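Local coordinates for protein probable benzoylformate decarboxylase (Rhodococcus jostii, PDB 7ORX) that is probably a thiamine diphosphate-dependent enzyme, and binds thiamine diphosphate and a sodium ion, at residues Ala5-Arg18 with Trp166-Arg180. Sequence-based numbering, arbitrary orientation.
Sequences ATVSEVTYELLRAR and WAAEAPPESAGLLAR
Trp166 sets its indole against the first turn and a half of helix 7-17, the six-membered ring leading. Its CZ3 meets Thr11 at the ring edge, with OG1 near the ring plane at 3.4 Å from CZ3 and the methyl CG2 beside it. Val7 crosses the indole at about a right angle, its CG1 lying 3.9 Å from Trp166 CE3; chi1 of 161° swings that methyl anti to the backbone N and leaves CG2 for Ala168 and Ala170. Beyond the segments, Phe34 also meets the indole. Thr11 OG1 donates to Val7 O (2.6 Å), reaching it from the face of the Val7 carbonyl plane opposite to Thr11 N. The helix start is tied to the same loop through its backbone: Val7 N bonds to Ala168 O, Ser8 N to Trp166 O, and Ala170 N to Ala5 O, around a single bridge between Thr6 and Glu169. Thr6 and Glu9 close a capping box there. In the N-terminal cofactor-binding domain, an alpha/beta fold on a parallel sheet, the chain after strand 157-162 runs beside the opening helix in the same direction, and helix 175-179 is nearly parallel to it, 16° between axes 9.9 Å apart. Leu178, next after Trp166 in buried surface, packs between the two helices, its CD2 across Glu13 CG (3.8 Å) and near Ala17 CB. Val10 packs CG2 on Ala170 CB and CG1 on Ser174 CB. At the far end the guanidinium of Arg18 binds two carbonyls close to its plane, NH1 to Leu178 O (2.9 Å) and NH2 to Leu177 O (3.1 Å), while Leu14 CD1 and Arg180 O lie over opposite faces. Arg18 NH2 also hydrogen-bonds Asn143 OD1 on helix 138-149, whereas the Arg180 side chain turns away to carbonyls of Gly314 and Ala308 of the second subunit.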
ATOM      1  N   ALA C   5     -29.403  18.946   9.735  1.00105.55           N
ATOM      2  CA  ALA C   5     -29.301  18.455   8.337  1.00 99.44           C
ATOM      3  C   ALA C   5     -28.593  17.098   8.389  1.00 94.77           C
ATOM      4  O   ALA C   5     -27.744  16.971   9.286  1.00 96.28           O
ATOM      5  CB  ALA C   5     -28.522  19.458   7.511  1.00 97.59           C
ATOM      6  N   THR C   6     -28.850  16.156   7.470  1.00 88.57           N
ATOM      7  CA  THR C   6     -28.125  14.853   7.406  1.00 84.12           C
ATOM      8  C   THR C   6     -26.905  14.968   6.479  1.00 80.81           C
ATOM      9  O   THR C   6     -26.767  15.974   5.723  1.00 80.26           O
ATOM     10  CB  THR C   6     -29.006  13.674   6.979  1.00 82.59           C
ATOM     11  OG1 THR C   6     -29.470  13.946   5.661  1.00 81.19           O
ATOM     12  CG2 THR C   6     -30.184  13.424   7.898  1.00 84.70           C
ATOM     13  N   VAL C   7     -26.019  13.991   6.577  1.00 78.04           N
ATOM     14  CA  VAL C   7     -24.765  13.955   5.784  1.00 76.41           C
ATOM     15  C   VAL C   7     -25.150  13.920   4.292  1.00 75.73           C
ATOM     16  O   VAL C   7     -24.492  14.588   3.484  1.00 74.07           O
ATOM     17  CB  VAL C   7     -23.909  12.762   6.234  1.00 74.59           C
ATOM     18  CG1 VAL C   7     -22.873  12.398   5.216  1.00 72.58           C
ATOM     19  CG2 VAL C   7     -23.255  13.042   7.579  1.00 75.12           C
ATOM     20  N   SER C   8     -26.204  13.187   3.957  1.00 76.97           N
ATOM     21  CA  SER C   8     -26.838  13.126   2.614  1.00 77.19           C
ATOM     22  C   SER C   8     -27.284  14.547   2.172  1.00 77.85           C
ATOM     23  O   SER C   8     -26.940  14.965   1.057  1.00 76.73           O
ATOM     24  CB  SER C   8     -27.977  12.115   2.645  1.00 78.13           C
ATOM     25  OG  SER C   8     -28.741  12.138   1.442  1.00 80.72           O
ATOM     26  N   GLU C   9     -27.995  15.303   3.011  1.00 78.92           N
ATOM     27  CA  GLU C   9     -28.555  16.612   2.590  1.00 80.32           C
ATOM     28  C   GLU C   9     -27.410  17.574   2.291  1.00 77.64           C
ATOM     29  O   GLU C   9     -27.503  18.346   1.321  1.00 77.83           O
ATOM     30  CB  GLU C   9     -29.490  17.171   3.652  1.00 84.99           C
ATOM     31  CG  GLU C   9     -30.734  16.321   3.849  1.00 88.25           C
ATOM     32  CD  GLU C   9     -31.671  16.754   4.972  1.00 93.51           C
ATOM     33  OE1 GLU C   9     -31.187  17.156   6.079  1.00 95.15           O
ATOM     34  OE2 GLU C   9     -32.883  16.630   4.762  1.00 97.72           O
ATOM     35  N   VAL C  10     -26.348  17.516   3.082  1.00 75.33           N
ATOM     36  CA  VAL C  10     -25.230  18.481   2.932  1.00 74.58           C
ATOM     37  C   VAL C  10     -24.390  18.091   1.719  1.00 72.31           C
ATOM     38  O   VAL C  10     -23.924  18.999   0.988  1.00 71.41           O
ATOM     39  CB  VAL C  10     -24.382  18.558   4.208  1.00 74.28           C
ATOM     40  CG1 VAL C  10     -23.182  19.461   3.990  1.00 73.97           C
ATOM     41  CG2 VAL C  10     -25.198  19.049   5.376  1.00 76.20           C
ATOM     42  N   THR C  11     -24.150  16.790   1.554  1.00 71.91           N
ATOM     43  CA  THR C  11     -23.365  16.222   0.426  1.00 70.43           C
ATOM     44  C   THR C  11     -24.013  16.655  -0.897  1.00 70.72           C
ATOM     45  O   THR C  11     -23.297  17.229  -1.714  1.00 68.85           O
ATOM     46  CB  THR C  11     -23.230  14.702   0.542  1.00 70.13           C
ATOM     47  OG1 THR C  11     -22.549  14.385   1.755  1.00 70.09           O
ATOM     48  CG2 THR C  11     -22.471  14.096  -0.622  1.00 68.87           C
ATOM     49  N   TYR C  12     -25.331  16.464  -1.044  1.00 73.66           N
ATOM     50  CA  TYR C  12     -26.120  16.848  -2.250  1.00 76.96           C
ATOM     51  C   TYR C  12     -26.100  18.367  -2.436  1.00 79.71           C
ATOM     52  O   TYR C  12     -25.915  18.810  -3.578  1.00 80.54           O
ATOM     53  CB  TYR C  12     -27.532  16.273  -2.208  1.00 78.68           C
ATOM     54  CG  TYR C  12     -27.620  14.856  -2.725  1.00 78.99           C
ATOM     55  CD1 TYR C  12     -27.289  14.567  -4.035  1.00 80.76           C
ATOM     56  CD2 TYR C  12     -28.020  13.803  -1.913  1.00 80.01           C
ATOM     57  CE1 TYR C  12     -27.351  13.270  -4.525  1.00 82.52           C
ATOM     58  CE2 TYR C  12     -28.103  12.506  -2.375  1.00 81.44           C
ATOM     59  CZ  TYR C  12     -27.769  12.234  -3.700  1.00 83.83           C
ATOM     60  OH  TYR C  12     -27.849  10.967  -4.227  1.00 84.52           O
ATOM     61  N   GLU C  13     -26.182  19.156  -1.370  1.00 82.92           N
ATOM     62  CA  GLU C  13     -26.150  20.634  -1.526  1.00 86.39           C
ATOM     63  C   GLU C  13     -24.776  21.032  -2.080  1.00 81.36           C
ATOM     64  O   GLU C  13     -24.667  22.042  -2.837  1.00 81.88           O
ATOM     65  CB  GLU C  13     -26.549  21.316  -0.207  1.00 93.88           C
ATOM     66  CG  GLU C  13     -26.502  22.846  -0.274  1.00102.46           C
ATOM     67  CD  GLU C  13     -27.777  23.696  -0.261  1.00111.39           C
ATOM     68  OE1 GLU C  13     -27.821  24.686   0.542  1.00108.71           O
ATOM     69  OE2 GLU C  13     -28.682  23.431  -1.117  1.00118.49           O
ATOM     70  N   LEU C  14     -23.765  20.243  -1.732  1.00 76.27           N
ATOM     71  CA  LEU C  14     -22.365  20.523  -2.078  1.00 74.69           C
ATOM     72  C   LEU C  14     -22.119  20.113  -3.523  1.00 74.29           C
ATOM     73  O   LEU C  14     -21.549  20.929  -4.268  1.00 74.48           O
ATOM     74  CB  LEU C  14     -21.490  19.758  -1.091  1.00 73.85           C
ATOM     75  CG  LEU C  14     -20.011  19.730  -1.439  1.00 74.25           C
ATOM     76  CD1 LEU C  14     -19.344  21.064  -1.162  1.00 76.56           C
ATOM     77  CD2 LEU C  14     -19.299  18.616  -0.692  1.00 74.39           C
ATOM     78  N   LEU C  15     -22.528  18.896  -3.919  1.00 73.54           N
ATOM     79  CA  LEU C  15     -22.348  18.422  -5.308  1.00 71.89           C
ATOM     80  C   LEU C  15     -23.023  19.424  -6.246  1.00 74.35           C
ATOM     81  O   LEU C  15     -22.449  19.698  -7.284  1.00 73.53           O
ATOM     82  CB  LEU C  15     -22.949  17.026  -5.459  1.00 70.49           C
ATOM     83  CG  LEU C  15     -22.354  15.968  -4.542  1.00 68.95           C
ATOM     84  CD1 LEU C  15     -23.185  14.715  -4.543  1.00 68.38           C
ATOM     85  CD2 LEU C  15     -20.935  15.639  -4.916  1.00 67.92           C
ATOM     86  N   ARG C  16     -24.198  19.953  -5.891  1.00 78.48           N
ATOM     87  CA  ARG C  16     -24.936  20.945  -6.732  1.00 79.81           C
ATOM     88  C   ARG C  16     -24.092  22.215  -6.830  1.00 79.59           C
ATOM     89  O   ARG C  16     -23.995  22.768  -7.914  1.00 79.03           O
ATOM     90  CB  ARG C  16     -26.330  21.308  -6.201  1.00 82.93           C
ATOM     91  CG  ARG C  16     -27.031  22.340  -7.083  1.00 85.18           C
ATOM     92  CD  ARG C  16     -28.413  22.852  -6.672  1.00 87.32           C
ATOM     93  NE  ARG C  16     -29.360  21.769  -6.458  1.00 88.11           N
ATOM     94  CZ  ARG C  16     -29.625  21.188  -5.282  1.00 88.41           C
ATOM     95  NH1 ARG C  16     -29.029  21.587  -4.176  1.00 88.73           N
ATOM     96  NH2 ARG C  16     -30.507  20.206  -5.208  1.00 89.18           N
ATOM     97  N   ALA C  17     -23.550  22.664  -5.698  1.00 80.31           N
ATOM     98  CA  ALA C  17     -22.739  23.894  -5.573  1.00 80.00           C
ATOM     99  C   ALA C  17     -21.552  23.814  -6.536  1.00 80.15           C
ATOM    100  O   ALA C  17     -21.194  24.838  -7.114  1.00 80.38           O
ATOM    101  CB  ALA C  17     -22.279  24.013  -4.154  1.00 79.69           C
ATOM    102  N   ARG C  18     -21.009  22.605  -6.734  1.00 80.30           N
ATOM    103  CA  ARG C  18     -19.789  22.318  -7.538  1.00 79.76           C
ATOM    104  C   ARG C  18     -20.114  21.843  -8.976  1.00 79.10           C
ATOM    105  O   ARG C  18     -19.205  21.394  -9.670  1.00 75.24           O
ATOM    106  CB  ARG C  18     -18.977  21.234  -6.821  1.00 79.95           C
ATOM    107  CG  ARG C  18     -18.396  21.628  -5.470  1.00 81.88           C
ATOM    108  CD  ARG C  18     -17.447  22.844  -5.455  1.00 84.07           C
ATOM    109  NE  ARG C  18     -16.876  22.941  -4.101  1.00 84.70           N
ATOM    110  CZ  ARG C  18     -17.366  23.664  -3.118  1.00 84.07           C
ATOM    111  NH1 ARG C  18     -18.398  24.444  -3.325  1.00 87.41           N
ATOM    112  NH2 ARG C  18     -16.821  23.623  -1.927  1.00 84.63           N
ATOM    113  N   TRP C 166     -24.903   8.148   5.648  1.00 79.56           N
ATOM    114  CA  TRP C 166     -25.705   9.154   4.909  1.00 79.69           C
ATOM    115  C   TRP C 166     -26.818   9.716   5.809  1.00 80.68           C
ATOM    116  O   TRP C 166     -27.178  10.863   5.668  1.00 79.03           O
ATOM    117  CB  TRP C 166     -26.250   8.522   3.637  1.00 79.33           C
ATOM    118  CG  TRP C 166     -25.168   8.163   2.677  1.00 77.82           C
ATOM    119  CD1 TRP C 166     -24.826   6.917   2.235  1.00 76.55           C
ATOM    120  CD2 TRP C 166     -24.271   9.078   2.041  1.00 76.75           C
ATOM    121  NE1 TRP C 166     -23.773   6.995   1.365  1.00 75.23           N
ATOM    122  CE2 TRP C 166     -23.417   8.307   1.215  1.00 74.91           C
ATOM    123  CE3 TRP C 166     -24.139  10.465   2.065  1.00 76.41           C
ATOM    124  CZ2 TRP C 166     -22.406   8.885   0.455  1.00 73.17           C
ATOM    125  CZ3 TRP C 166     -23.161  11.040   1.285  1.00 76.50           C
ATOM    126  CH2 TRP C 166     -22.303  10.256   0.493  1.00 75.13           C
ATOM    127  N   ALA C 167     -27.317   8.888   6.715  1.00 82.11           N
ATOM    128  CA  ALA C 167     -28.459   9.151   7.608  1.00 84.00           C
ATOM    129  C   ALA C 167     -27.961   9.865   8.867  1.00 86.99           C
ATOM    130  O   ALA C 167     -28.800  10.447   9.585  1.00 90.69           O
ATOM    131  CB  ALA C 167     -29.141   7.849   7.954  1.00 83.97           C
ATOM    132  N   ALA C 168     -26.660   9.864   9.153  1.00 87.50           N
ATOM    133  CA  ALA C 168     -26.121  10.494  10.385  1.00 89.78           C
ATOM    134  C   ALA C 168     -26.313  12.014  10.341  1.00 89.32           C
ATOM    135  O   ALA C 168     -26.386  12.579   9.227  1.00 84.50           O
ATOM    136  CB  ALA C 168     -24.665  10.134  10.562  1.00 89.51           C
ATOM    137  N   GLU C 169     -26.381  12.647  11.517  1.00 93.34           N
ATOM    138  CA  GLU C 169     -26.494  14.122  11.610  1.00 96.07           C
ATOM    139  C   GLU C 169     -25.198  14.722  11.056  1.00 92.19           C
ATOM    140  O   GLU C 169     -24.129  14.213  11.396  1.00 89.60           O
ATOM    141  CB  GLU C 169     -26.771  14.560  13.045  1.00102.18           C
ATOM    142  CG  GLU C 169     -27.159  16.036  13.194  1.00108.88           C
ATOM    143  CD  GLU C 169     -27.027  16.619  14.621  1.00114.19           C
ATOM    144  OE1 GLU C 169     -26.253  16.028  15.429  1.00114.93           O
ATOM    145  OE2 GLU C 169     -27.708  17.666  14.954  1.00113.66           O
ATOM    146  N   ALA C 170     -25.297  15.737  10.196  1.00 90.27           N
ATOM    147  CA  ALA C 170     -24.138  16.455   9.622  1.00 89.03           C
ATOM    148  C   ALA C 170     -23.575  17.414  10.655  1.00 91.17           C
ATOM    149  O   ALA C 170     -24.347  17.998  11.402  1.00 90.73           O
ATOM    150  CB  ALA C 170     -24.537  17.215   8.384  1.00 88.60           C
ATOM    151  N   PRO C 171     -22.252  17.704  10.623  1.00 92.58           N
ATOM    152  CA  PRO C 171     -21.625  18.639  11.540  1.00 95.76           C
ATOM    153  C   PRO C 171     -22.115  20.072  11.386  1.00 98.37           C
ATOM    154  O   PRO C 171     -22.368  20.543  10.283  1.00 95.45           O
ATOM    155  CB  PRO C 171     -20.134  18.648  11.153  1.00 93.34           C
ATOM    156  CG  PRO C 171     -19.948  17.403  10.390  1.00 90.36           C
ATOM    157  CD  PRO C 171     -21.262  17.241   9.646  1.00 91.57           C
ATOM    158  N   PRO C 172     -22.219  20.789  12.525  1.00104.13           N
ATOM    159  CA  PRO C 172     -22.644  22.189  12.521  1.00109.07           C
ATOM    160  C   PRO C 172     -22.044  23.123  11.455  1.00112.64           C
ATOM    161  O   PRO C 172     -22.793  23.925  10.933  1.00113.57           O
ATOM    162  CB  PRO C 172     -22.150  22.608  13.906  1.00110.11           C
ATOM    163  CG  PRO C 172     -22.420  21.374  14.755  1.00109.18           C
ATOM    164  CD  PRO C 172     -21.992  20.233  13.871  1.00104.75           C
ATOM    165  N   GLU C 173     -20.743  23.007  11.157  1.00117.29           N
ATOM    166  CA  GLU C 173     -19.943  24.073  10.484  1.00125.46           C
ATOM    167  C   GLU C 173     -19.877  23.855   8.966  1.00127.33           C
ATOM    168  O   GLU C 173     -18.776  24.078   8.389  1.00130.20           O
ATOM    169  CB  GLU C 173     -18.537  24.142  11.095  1.00131.09           C
ATOM    170  CG  GLU C 173     -18.479  24.933  12.407  1.00135.48           C
ATOM    171  CD  GLU C 173     -18.477  26.451  12.254  1.00138.10           C
ATOM    172  OE1 GLU C 173     -19.248  27.156  12.971  1.00140.36           O
ATOM    173  OE2 GLU C 173     -17.671  26.943  11.443  1.00138.98           O
ATOM    174  N   SER C 174     -21.017  23.532   8.335  1.00125.82           N
ATOM    175  CA  SER C 174     -21.098  22.940   6.972  1.00119.04           C
ATOM    176  C   SER C 174     -21.546  23.978   5.922  1.00114.81           C
ATOM    177  O   SER C 174     -21.350  23.705   4.722  1.00122.40           O
ATOM    178  CB  SER C 174     -21.997  21.702   6.970  1.00117.30           C
ATOM    179  OG  SER C 174     -21.405  20.613   7.685  1.00113.79           O
ATOM    180  N   ALA C 175     -22.151  25.104   6.297  1.00110.65           N
ATOM    181  CA  ALA C 175     -22.393  26.253   5.384  1.00110.18           C
ATOM    182  C   ALA C 175     -21.034  26.786   4.894  1.00107.11           C
ATOM    183  O   ALA C 175     -20.950  27.314   3.726  1.00101.47           O
ATOM    184  CB  ALA C 175     -23.189  27.329   6.091  1.00112.69           C
ATOM    185  N   GLY C 176     -20.034  26.664   5.790  1.00104.97           N
ATOM    186  CA  GLY C 176     -18.589  26.897   5.579  1.00102.37           C
ATOM    187  C   GLY C 176     -18.031  26.143   4.380  1.00 98.53           C
ATOM    188  O   GLY C 176     -17.378  26.802   3.579  1.00 98.11           O
ATOM    189  N   LEU C 177     -18.265  24.821   4.286  1.00 93.30           N
ATOM    190  CA  LEU C 177     -17.847  23.941   3.157  1.00 89.67           C
ATOM    191  C   LEU C 177     -18.321  24.497   1.806  1.00 87.06           C
ATOM    192  O   LEU C 177     -17.504  24.571   0.919  1.00 85.61           O
ATOM    193  CB  LEU C 177     -18.429  22.537   3.306  1.00 90.29           C
ATOM    194  CG  LEU C 177     -17.557  21.447   3.924  1.00 89.40           C
ATOM    195  CD1 LEU C 177     -18.145  20.077   3.647  1.00 89.30           C
ATOM    196  CD2 LEU C 177     -16.147  21.478   3.409  1.00 88.35           C
ATOM    197  N   LEU C 178     -19.605  24.794   1.635  1.00 86.06           N
ATOM    198  CA  LEU C 178     -20.171  25.303   0.348  1.00 85.29           C
ATOM    199  C   LEU C 178     -19.362  26.490  -0.169  1.00 84.84           C
ATOM    200  O   LEU C 178     -19.100  26.518  -1.387  1.00 83.61           O
ATOM    201  CB  LEU C 178     -21.591  25.838   0.518  1.00 89.48           C
ATOM    202  CG  LEU C 178     -22.743  24.904   0.229  1.00 93.07           C
ATOM    203  CD1 LEU C 178     -23.152  24.234   1.542  1.00 94.88           C
ATOM    204  CD2 LEU C 178     -23.895  25.673  -0.451  1.00 94.69           C
ATOM    205  N   ALA C 179     -19.070  27.457   0.720  1.00 84.33           N
ATOM    206  CA  ALA C 179     -18.451  28.770   0.436  1.00 83.40           C
ATOM    207  C   ALA C 179     -17.043  28.574  -0.134  1.00 81.48           C
ATOM    208  O   ALA C 179     -16.540  29.518  -0.802  1.00 81.64           O
ATOM    209  CB  ALA C 179     -18.406  29.565   1.726  1.00 85.50           C
ATOM    210  N   ARG C 180     -16.426  27.402   0.124  1.00 79.43           N
ATOM    211  CA  ARG C 180     -15.019  27.081  -0.231  1.00 78.64           C
ATOM    212  C   ARG C 180     -14.837  27.153  -1.741  1.00 79.51           C
ATOM    213  O   ARG C 180     -15.693  26.637  -2.465  1.00 78.49           O
ATOM    214  CB  ARG C 180     -14.560  25.696   0.254  1.00 75.97           C
ATOM    215  CG  ARG C 180     -14.439  25.589   1.777  1.00 75.85           C
ATOM    216  CD  ARG C 180     -13.213  24.871   2.324  1.00 74.74           C
ATOM    217  NE  ARG C 180     -12.010  25.530   1.855  1.00 74.89           N
ATOM    218  CZ  ARG C 180     -10.985  24.923   1.252  1.00 73.90           C
ATOM    219  NH1 ARG C 180     -10.922  23.605   1.093  1.00 71.97           N
ATOM    220  NH2 ARG C 180      -9.975  25.665   0.844  1.00 74.83           N
TER